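Local coordinates for protein phospholethanolamine N-methyltransferase 2 (Haemonchus contortus, PDB 4KRI) that probably catalyses S-adenosylmethionine-dependent N-methylation of phosphomonomethylethanolamine and its methylated product, late steps on the nematode route to phosphocholine, at residues Phe201-Gly206 with Phe294-Ile299; Arg225-Gly230 with His249-Ser254; Arg311-Leu316 with Thr362-Ile367. All blocks are in the same frame, centred on the assembly; numbering follows the deposited sequence.

Contact 1. Residues Phe201-Gly206 with Phe294-Ile299; sequences FISPGG and FSRDCI. With SAH (S-adenosyl-L-homocysteine), chain D; 1SH (2-(methylamino)ethyl dihydrogen phosphate), chain E.
The side chain of Arg296 slides past Pro204 in the opposite direction, and Ser203 OG lies 3.4 Å from the plane of its guanidinium, over one face and toward the rim. Arg296 ends a parallel strand of the Rossmann-like methyltransferase fold, and the loop 201-206 closes over the S-adenosylhomocysteine site at that strand end. Arg296 NH2 donates to Pro204 O at 2.7 Å, in the carbonyl plane and on a lone pair, with the oxygen also near the guanidinium plane. A bend at chi2 (77°) points the arginine chain at the turn 203-206, while NE forms a salt bridge with OD2 of its neighbour Asp297. That OD2 packs against Pro204 CD, whereas OD1 of Asp297 is held by Trp424 and Thr325. A water accepts from Arg296 NH1 and donates to Ser203 OG, joining the two segments a second time. Both segments grip the amino-acid end of the ligand: Ile202 N donates to the carboxylate OXT at 2.9 Å, nearly straight at 170°, and the ligand amine donates to Arg296 O. The methylamino carbon C3 of the substrate lies between Ile202 O and Asp297 O. Ser203 OG, turned between its backbone N and carbonyl carbon, donates to the ligand carboxylate O at 2.8 Å.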
# COMPACT_ATOMS: atom_id res chain seq x y z
N PHE A 201 -13.57 -3.04 -7.21
CA PHE A 201 -12.51 -3.03 -8.22
C PHE A 201 -12.21 -1.66 -8.78
O PHE A 201 -13.11 -0.84 -8.97
CB PHE A 201 -12.86 -4.00 -9.36
CG PHE A 201 -12.70 -5.43 -8.98
CD1 PHE A 201 -11.47 -6.06 -9.11
CD2 PHE A 201 -13.77 -6.15 -8.45
CE1 PHE A 201 -11.31 -7.39 -8.74
CE2 PHE A 201 -13.61 -7.48 -8.08
CZ PHE A 201 -12.38 -8.10 -8.22
N ILE A 202 -10.93 -1.43 -9.09
CA ILE A 202 -10.49 -0.21 -9.76
C ILE A 202 -9.76 -0.61 -11.04
O ILE A 202 -8.89 0.10 -11.52
CB ILE A 202 -9.54 0.64 -8.86
CG1 ILE A 202 -10.09 0.73 -7.44
CG2 ILE A 202 -9.35 2.06 -9.43
CD1 ILE A 202 -11.38 1.54 -7.37
N SER A 203 -10.12 -1.77 -11.59
CA SER A 203 -9.44 -2.30 -12.77
C SER A 203 -10.46 -2.74 -13.81
O SER A 203 -11.57 -3.15 -13.47
CB SER A 203 -8.55 -3.48 -12.38
OG SER A 203 -9.31 -4.42 -11.62
N PRO A 204 -10.08 -2.65 -15.09
CA PRO A 204 -10.93 -3.01 -16.23
C PRO A 204 -11.61 -4.36 -16.05
O PRO A 204 -10.95 -5.37 -15.75
CB PRO A 204 -9.92 -3.11 -17.38
CG PRO A 204 -8.89 -2.10 -17.06
CD PRO A 204 -8.79 -2.09 -15.53
N GLY A 205 -12.93 -4.37 -16.22
CA GLY A 205 -13.68 -5.61 -16.31
C GLY A 205 -14.21 -6.16 -15.00
O GLY A 205 -14.97 -7.13 -15.00
N GLY A 206 -13.82 -5.54 -13.88
CA GLY A 206 -14.34 -5.92 -12.58
C GLY A 206 -14.16 -7.38 -12.22
O GLY A 206 -13.15 -8.00 -12.60
N PHE A 294 1.10 -11.01 -7.62
CA PHE A 294 0.09 -10.61 -8.58
C PHE A 294 0.03 -9.10 -8.58
O PHE A 294 0.02 -8.48 -7.51
CB PHE A 294 -1.26 -11.17 -8.11
CG PHE A 294 -2.41 -10.84 -9.03
CD1 PHE A 294 -2.40 -11.24 -10.35
CD2 PHE A 294 -3.53 -10.17 -8.55
CE1 PHE A 294 -3.48 -10.96 -11.19
CE2 PHE A 294 -4.61 -9.88 -9.38
CZ PHE A 294 -4.59 -10.28 -10.70
N SER A 295 -0.04 -8.47 -9.75
CA SER A 295 -0.22 -7.03 -9.77
C SER A 295 -1.16 -6.68 -10.89
O SER A 295 -0.87 -6.93 -12.05
CB SER A 295 1.10 -6.30 -9.94
OG SER A 295 0.86 -4.90 -9.88
N ARG A 296 -2.30 -6.10 -10.54
CA ARG A 296 -3.33 -5.86 -11.54
C ARG A 296 -3.50 -4.36 -11.83
O ARG A 296 -4.08 -3.63 -11.01
CB ARG A 296 -4.63 -6.47 -11.03
CG ARG A 296 -5.80 -6.34 -11.96
CD ARG A 296 -5.74 -7.32 -13.12
NE ARG A 296 -6.48 -6.69 -14.20
CZ ARG A 296 -7.80 -6.70 -14.27
NH1 ARG A 296 -8.50 -7.36 -13.36
NH2 ARG A 296 -8.42 -6.06 -15.26
N ASP A 297 -2.95 -3.93 -12.96
CA ASP A 297 -3.12 -2.58 -13.47
C ASP A 297 -2.60 -1.52 -12.50
O ASP A 297 -3.21 -0.47 -12.30
CB ASP A 297 -4.58 -2.36 -13.90
CG ASP A 297 -5.00 -3.37 -14.95
OD1 ASP A 297 -4.15 -3.73 -15.80
OD2 ASP A 297 -6.16 -3.83 -14.92
N CYS A 298 -1.43 -1.81 -11.94
CA CYS A 298 -0.74 -0.94 -11.00
C CYS A 298 0.56 -0.38 -11.57
O CYS A 298 0.86 0.80 -11.39
CB CYS A 298 -0.43 -1.73 -9.71
SG CYS A 298 0.91 -1.08 -8.68
N ILE A 299 1.33 -1.21 -12.25
CA ILE A 299 2.74 -0.84 -12.43
C ILE A 299 3.00 0.24 -13.47
O ILE A 299 4.12 0.72 -13.56
CB ILE A 299 3.71 -2.05 -12.60
CG1 ILE A 299 3.59 -2.67 -13.98
CG2 ILE A 299 3.47 -3.08 -11.49
CD1 ILE A 299 4.80 -3.56 -14.34
N SAH D . -5.28 -4.02 -8.19
CA SAH D . -6.50 -3.24 -7.83
CB SAH D . -6.17 -1.70 -7.82
CG SAH D . -5.84 -1.04 -9.16
SD SAH D . -5.44 0.73 -8.98
C SAH D . -7.65 -3.62 -8.68
O SAH D . -7.55 -4.53 -9.49
OXT SAH D . -8.76 -3.18 -8.41
C5' SAH D . -3.65 0.87 -8.82
C4' SAH D . -3.16 0.89 -7.48
O4' SAH D . -1.71 0.78 -7.52
C3' SAH D . -3.43 2.20 -6.85
O3' SAH D . -4.22 1.99 -5.70
C2' SAH D . -2.13 2.75 -6.47
O2' SAH D . -2.15 3.43 -5.24
C1' SAH D . -1.26 1.53 -6.43
N9 SAH D . 0.21 1.84 -6.51
C8 SAH D . 0.83 2.57 -7.46
N7 SAH D . 2.14 2.55 -7.21
C5 SAH D . 2.36 1.79 -6.11
C6 SAH D . 3.51 1.43 -5.40
N6 SAH D . 4.76 1.87 -5.79
N1 SAH D . 3.37 0.64 -4.32
C2 SAH D . 2.17 0.21 -3.92
N3 SAH D . 1.04 0.53 -4.58
C4 SAH D . 1.11 1.33 -5.66
O4 1SH E . -7.95 4.63 -17.07
P1 1SH E . -7.46 5.61 -16.01
O1 1SH E . -6.24 6.33 -16.44
O3 1SH E . -8.61 6.65 -15.69
O2 1SH E . -7.08 4.79 -14.71
C1 1SH E . -7.99 3.96 -14.20
C2 1SH E . -7.49 3.04 -13.09
N1 1SH E . -6.51 2.05 -13.45
C3 1SH E . -6.07 1.43 -12.25
O HOH W 1 -10.79 -6.39 -12.69

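Contact 2. Residues Arg225-Gly230 with His249-Ser254; sequences RMLDIG and HGVDLS. With SAH (S-adenosyl-L-homocysteine), chain D.
Strands 225-229 and 249-252 run parallel, 14° apart in direction and 4.7 Å between axes, and are joined by His249 N to Met226 O, Asp228 N to His249 O, Val251 N to Asp228 O and Gly230 N to Val251 O. The first three are nearly straight; the last bends to 132° as the chain leaves the strand at Gly230. Leu227, Ile229, His249 and Val251 share one face of the sheet. Leu227 and His249 lie side by side, with CD1 of the leucine 4.1 Å from CD2 of the imidazole, while His249 ND1 bonds to Thr274. Leu227 CD1 also reaches Val251 CG1, and CG2 of that valine meets Ile229 CG1 at 4.3 Å. Helix 235-244 connects the two strands in a beta-alpha-beta unit of the Rossmann-like methyltransferase fold, and their C-terminal ends receive S-adenosylhomocysteine. Asp252 CG, anti to its backbone N (chi1 -155°), brings the carboxylate to the ribose: OD1 accepts from O3' at 2.7 Å and OD2 from O2' at 2.6 Å. OD1 also takes Gly232 N of the glycine-rich turn. In an Asx turn, the anti lone pair of Asp252 OD2 receives Ser254 N at 2.8 Å.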
# COMPACT_ATOMS: atom_id res chain seq x y z
N ARG A 225 0.58 -18.73 -0.64
CA ARG A 225 0.69 -17.33 -0.25
C ARG A 225 0.86 -16.42 -1.44
O ARG A 225 1.74 -16.64 -2.28
CB ARG A 225 1.88 -17.16 0.70
CG ARG A 225 1.76 -18.03 1.97
CD ARG A 225 2.74 -17.62 3.07
NE ARG A 225 2.60 -16.21 3.42
CZ ARG A 225 3.52 -15.28 3.16
NH1 ARG A 225 4.65 -15.60 2.55
NH2 ARG A 225 3.30 -14.02 3.51
N MET A 226 0.03 -15.38 -1.51
CA MET A 226 0.09 -14.44 -2.61
C MET A 226 0.35 -13.02 -2.12
O MET A 226 -0.26 -12.58 -1.14
CB MET A 226 -1.22 -14.48 -3.43
CG MET A 226 -1.36 -13.34 -4.44
SD MET A 226 -2.94 -13.47 -5.36
CE MET A 226 -2.53 -14.77 -6.51
N LEU A 227 1.25 -12.32 -2.80
CA LEU A 227 1.46 -10.90 -2.57
C LEU A 227 0.75 -10.14 -3.67
O LEU A 227 1.02 -10.38 -4.86
CB LEU A 227 2.96 -10.55 -2.64
CG LEU A 227 3.28 -9.06 -2.53
CD1 LEU A 227 2.93 -8.53 -1.13
CD2 LEU A 227 4.76 -8.82 -2.84
N ASP A 228 -0.15 -9.23 -3.30
CA ASP A 228 -0.83 -8.40 -4.31
C ASP A 228 -0.26 -7.00 -4.24
O ASP A 228 -0.40 -6.33 -3.22
CB ASP A 228 -2.35 -8.38 -4.03
CG ASP A 228 -3.15 -7.65 -5.11
OD1 ASP A 228 -2.72 -6.56 -5.57
OD2 ASP A 228 -4.23 -8.16 -5.51
N ILE A 229 0.37 -6.56 -5.32
CA ILE A 229 1.00 -5.25 -5.35
C ILE A 229 0.03 -4.25 -5.99
O ILE A 229 -0.38 -4.42 -7.13
CB ILE A 229 2.34 -5.29 -6.13
CG1 ILE A 229 3.38 -6.09 -5.33
CG2 ILE A 229 2.84 -3.88 -6.42
CD1 ILE A 229 4.67 -6.40 -6.10
N GLY A 230 -0.32 -3.20 -5.24
CA GLY A 230 -1.26 -2.21 -5.72
C GLY A 230 -2.68 -2.71 -5.62
O GLY A 230 -3.45 -2.65 -6.58
N HIS A 249 -1.63 -11.19 0.90
CA HIS A 249 -1.20 -9.96 1.56
C HIS A 249 -1.18 -8.89 0.51
O HIS A 249 -0.45 -8.98 -0.48
CB HIS A 249 0.20 -10.09 2.16
CG HIS A 249 0.63 -8.86 2.89
ND1 HIS A 249 -0.09 -8.32 3.94
CD2 HIS A 249 1.71 -8.04 2.72
CE1 HIS A 249 0.52 -7.24 4.38
NE2 HIS A 249 1.61 -7.04 3.66
N GLY A 250 -1.98 -7.86 0.71
CA GLY A 250 -2.09 -6.80 -0.28
C GLY A 250 -1.41 -5.53 0.19
O GLY A 250 -1.57 -5.14 1.34
N VAL A 251 -0.66 -4.89 -0.71
CA VAL A 251 -0.01 -3.64 -0.37
C VAL A 251 -0.45 -2.54 -1.32
O VAL A 251 -0.74 -2.79 -2.50
CB VAL A 251 1.54 -3.77 -0.32
CG1 VAL A 251 1.95 -4.84 0.69
CG2 VAL A 251 2.13 -4.08 -1.70
N ASP A 252 -0.53 -1.31 -0.80
CA ASP A 252 -0.84 -0.17 -1.65
C ASP A 252 -0.22 1.06 -1.04
O ASP A 252 -0.10 1.16 0.18
CB ASP A 252 -2.35 0.04 -1.77
CG ASP A 252 -2.72 0.76 -3.02
OD1 ASP A 252 -3.23 0.12 -3.97
OD2 ASP A 252 -2.45 1.98 -3.10
N LEU A 253 0.18 2.01 -1.89
CA LEU A 253 0.81 3.22 -1.38
C LEU A 253 -0.26 4.22 -0.97
O LEU A 253 -0.01 5.08 -0.12
CB LEU A 253 1.73 3.81 -2.46
CG LEU A 253 2.58 5.00 -2.00
CD1 LEU A 253 3.26 4.72 -0.67
CD2 LEU A 253 3.62 5.32 -3.05
N SER A 254 -1.45 4.10 -1.55
CA SER A 254 -2.50 5.06 -1.26
C SER A 254 -3.29 4.73 -0.00
O SER A 254 -3.93 3.68 0.07
CB SER A 254 -3.46 5.16 -2.45
OG SER A 254 -4.64 5.87 -2.08
N SAH D . -5.28 -4.02 -8.19
CA SAH D . -6.50 -3.24 -7.83
CB SAH D . -6.17 -1.70 -7.82
CG SAH D . -5.84 -1.04 -9.16
SD SAH D . -5.44 0.73 -8.98
C SAH D . -7.65 -3.62 -8.68
O SAH D . -7.55 -4.53 -9.49
OXT SAH D . -8.76 -3.18 -8.41
C5' SAH D . -3.65 0.87 -8.82
C4' SAH D . -3.16 0.89 -7.48
O4' SAH D . -1.71 0.78 -7.52
C3' SAH D . -3.43 2.20 -6.85
O3' SAH D . -4.22 1.99 -5.70
C2' SAH D . -2.13 2.75 -6.47
O2' SAH D . -2.15 3.43 -5.24
C1' SAH D . -1.26 1.53 -6.43
N9 SAH D . 0.21 1.84 -6.51
C8 SAH D . 0.83 2.57 -7.46
N7 SAH D . 2.14 2.55 -7.21
C5 SAH D . 2.36 1.79 -6.11
C6 SAH D . 3.51 1.43 -5.40
N6 SAH D . 4.76 1.87 -5.79
N1 SAH D . 3.37 0.64 -4.32
C2 SAH D . 2.17 0.21 -3.92
N3 SAH D . 1.04 0.53 -4.58
C4 SAH D . 1.11 1.33 -5.66

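Contact 3. Residues Arg311-Leu316 with Thr362-Ile367; sequences RIYRAL and TGFIDI
With CG anti to the backbone N (chi1 -173°), the ring of Tyr313 swings off helix 305-315 toward the residues 362-364, and Phe364, its CG beside the backbone N (chi1 -74°), brings its own ring back toward the helix. The two side chains slide past each other in opposite directions and make a T-shaped pair, the edge of Tyr313 directed at the face of Phe364. The ring centroids are 5.2 Å apart and the planes stand at 76°. Tyr313 CD1 leads the approach, 3.8 Å above the phenylalanine plane and over its centre. Around the rim of the same ring, Leu316 CD1 comes in at the edge, in plane, 3.7 Å from Phe364 CE1, and Ile312 CG2 meets CZ, also near the plane. Both aliphatic side chains cross Phe364 at about a right angle, and the ring thus meets Ile312 and Tyr313 of the last helical turn and Leu316 just after it. Tyr313 also packs on the end of helix 352-362, which finishes in a Schellman motif: Gly363, with positive phi, is the C-prime residue, Phe364 N returns to Ala359 O and Gly363 N to Lys360 O. Two carbonyls of this terminus meet the tyrosine ring differently. Thr362 O lies over one face, toward the rim, whereas Gly363 O lies at the edge, 3.5 Å from CE1. The methyl CG2 of Thr362 packs against Tyr313 CB at 3.6 Å, while its OG1 bonds back to Ile358 O within its own helix. Beyond the pair, Pro432 also touches Tyr313, Ala429 of strand 422-430 packs on Phe364, and Val293 of strand 290-296 touches both Ile312 and Leu316.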
# COMPACT_ATOMS: atom_id res chain seq x y z
N ARG A 311 12.84 -6.83 -6.76
CA ARG A 311 12.16 -7.01 -5.47
C ARG A 311 11.14 -8.15 -5.51
O ARG A 311 11.01 -8.93 -4.55
CB ARG A 311 11.47 -5.72 -5.05
CG ARG A 311 12.41 -4.57 -4.76
CD ARG A 311 11.94 -3.86 -3.50
NE ARG A 311 12.79 -2.74 -3.09
CZ ARG A 311 14.07 -2.86 -2.77
NH1 ARG A 311 14.67 -4.05 -2.82
NH2 ARG A 311 14.76 -1.79 -2.40
N ILE A 312 10.40 -8.24 -6.61
CA ILE A 312 9.47 -9.34 -6.81
C ILE A 312 10.20 -10.68 -6.87
O ILE A 312 9.80 -11.65 -6.22
CB ILE A 312 8.65 -9.13 -8.11
CG1 ILE A 312 7.65 -8.00 -7.93
CG2 ILE A 312 7.97 -10.42 -8.55
CD1 ILE A 312 6.95 -7.59 -9.21
N TYR A 313 11.28 -10.73 -7.65
CA TYR A 313 12.09 -11.94 -7.73
C TYR A 313 12.57 -12.37 -6.35
O TYR A 313 12.52 -13.56 -6.00
CB TYR A 313 13.29 -11.68 -8.66
CG TYR A 313 14.12 -12.89 -8.97
CD1 TYR A 313 13.91 -13.62 -10.12
CD2 TYR A 313 15.13 -13.30 -8.11
CE1 TYR A 313 14.69 -14.74 -10.42
CE2 TYR A 313 15.91 -14.42 -8.39
CZ TYR A 313 15.68 -15.13 -9.55
OH TYR A 313 16.44 -16.24 -9.85
N ARG A 314 13.03 -11.41 -5.55
CA ARG A 314 13.54 -11.70 -4.21
C ARG A 314 12.45 -12.30 -3.31
O ARG A 314 12.70 -13.26 -2.56
CB ARG A 314 14.07 -10.41 -3.58
CG ARG A 314 14.51 -10.53 -2.13
CD ARG A 314 15.07 -9.20 -1.63
NE ARG A 314 15.53 -9.29 -0.24
CZ ARG A 314 14.74 -9.11 0.81
NH1 ARG A 314 13.45 -8.84 0.63
NH2 ARG A 314 15.23 -9.21 2.04
N ALA A 315 11.24 -11.75 -3.41
CA ALA A 315 10.15 -12.14 -2.51
C ALA A 315 9.53 -13.50 -2.86
O ALA A 315 8.95 -14.15 -2.00
CB ALA A 315 9.08 -11.06 -2.48
N LEU A 316 9.65 -13.90 -4.13
CA LEU A 316 9.09 -15.19 -4.56
C LEU A 316 9.90 -16.36 -4.03
O LEU A 316 11.14 -16.28 -3.96
CB LEU A 316 9.06 -15.28 -6.09
CG LEU A 316 7.94 -14.56 -6.83
CD1 LEU A 316 8.23 -14.52 -8.33
CD2 LEU A 316 6.63 -15.29 -6.58
N THR A 362 16.49 -9.78 -14.81
CA THR A 362 16.18 -10.09 -13.42
C THR A 362 16.41 -11.56 -13.08
O THR A 362 16.75 -11.92 -11.94
CB THR A 362 14.72 -9.74 -13.11
OG1 THR A 362 14.48 -8.37 -13.43
CG2 THR A 362 14.41 -9.96 -11.64
N GLY A 363 16.23 -12.43 -14.07
CA GLY A 363 16.50 -13.84 -13.86
C GLY A 363 15.28 -14.74 -13.95
O GLY A 363 15.37 -15.94 -13.66
N PHE A 364 14.15 -14.16 -14.34
CA PHE A 364 12.92 -14.94 -14.54
C PHE A 364 13.04 -15.88 -15.74
O PHE A 364 13.74 -15.57 -16.71
CB PHE A 364 11.73 -14.00 -14.74
CG PHE A 364 11.27 -13.33 -13.48
CD1 PHE A 364 10.61 -14.05 -12.49
CD2 PHE A 364 11.50 -11.98 -13.27
CE1 PHE A 364 10.19 -13.44 -11.33
CE2 PHE A 364 11.07 -11.36 -12.10
CZ PHE A 364 10.42 -12.10 -11.14
N ILE A 365 12.37 -17.02 -15.66
CA ILE A 365 12.30 -17.97 -16.77
C ILE A 365 10.84 -18.20 -17.15
O ILE A 365 9.95 -17.65 -16.50
CB ILE A 365 12.97 -19.32 -16.43
CG1 ILE A 365 12.33 -19.94 -15.18
CG2 ILE A 365 14.45 -19.14 -16.21
CD1 ILE A 365 12.68 -21.42 -14.96
N ASP A 366 10.59 -18.99 -18.19
CA ASP A 366 9.22 -19.28 -18.64
C ASP A 366 8.39 -18.00 -18.79
O ASP A 366 7.27 -17.91 -18.29
CB ASP A 366 8.51 -20.23 -17.67
CG ASP A 366 9.21 -21.57 -17.56
OD1 ASP A 366 9.97 -21.92 -18.48
OD2 ASP A 366 8.98 -22.26 -16.54
N ILE A 367 8.96 -17.02 -19.48
CA ILE A 367 8.30 -15.73 -19.65
C ILE A 367 7.18 -15.78 -20.69
O ILE A 367 7.39 -16.21 -21.82
CB ILE A 367 9.32 -14.64 -20.04
CG1 ILE A 367 10.30 -14.41 -18.88
CG2 ILE A 367 8.61 -13.35 -20.44
CD1 ILE A 367 11.57 -13.65 -19.28

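From the N terminus, the chain passes loop 201-206 and runs through strand 225-229, helix 235-244 and strand 247-252, where contact 2 closes a short loop. It continues to strand 290-296, whose end returns to 201-206 in contact 1; this longer loop encloses contact 2. Contact 3 follows in series, tying helix 305-315 to the end of helix 352-362. Strands 225-229 and 290-296 are neighbours, hydrogen-bonded between Phe294 and both Leu227 and Ile229, so contacts 1 and 2 meet directly and both touch S-adenosylhomocysteine. Contact 3 lies farther out, its centre about 17 Å from that of contact 2, joined by Ile312 packing on Ile229.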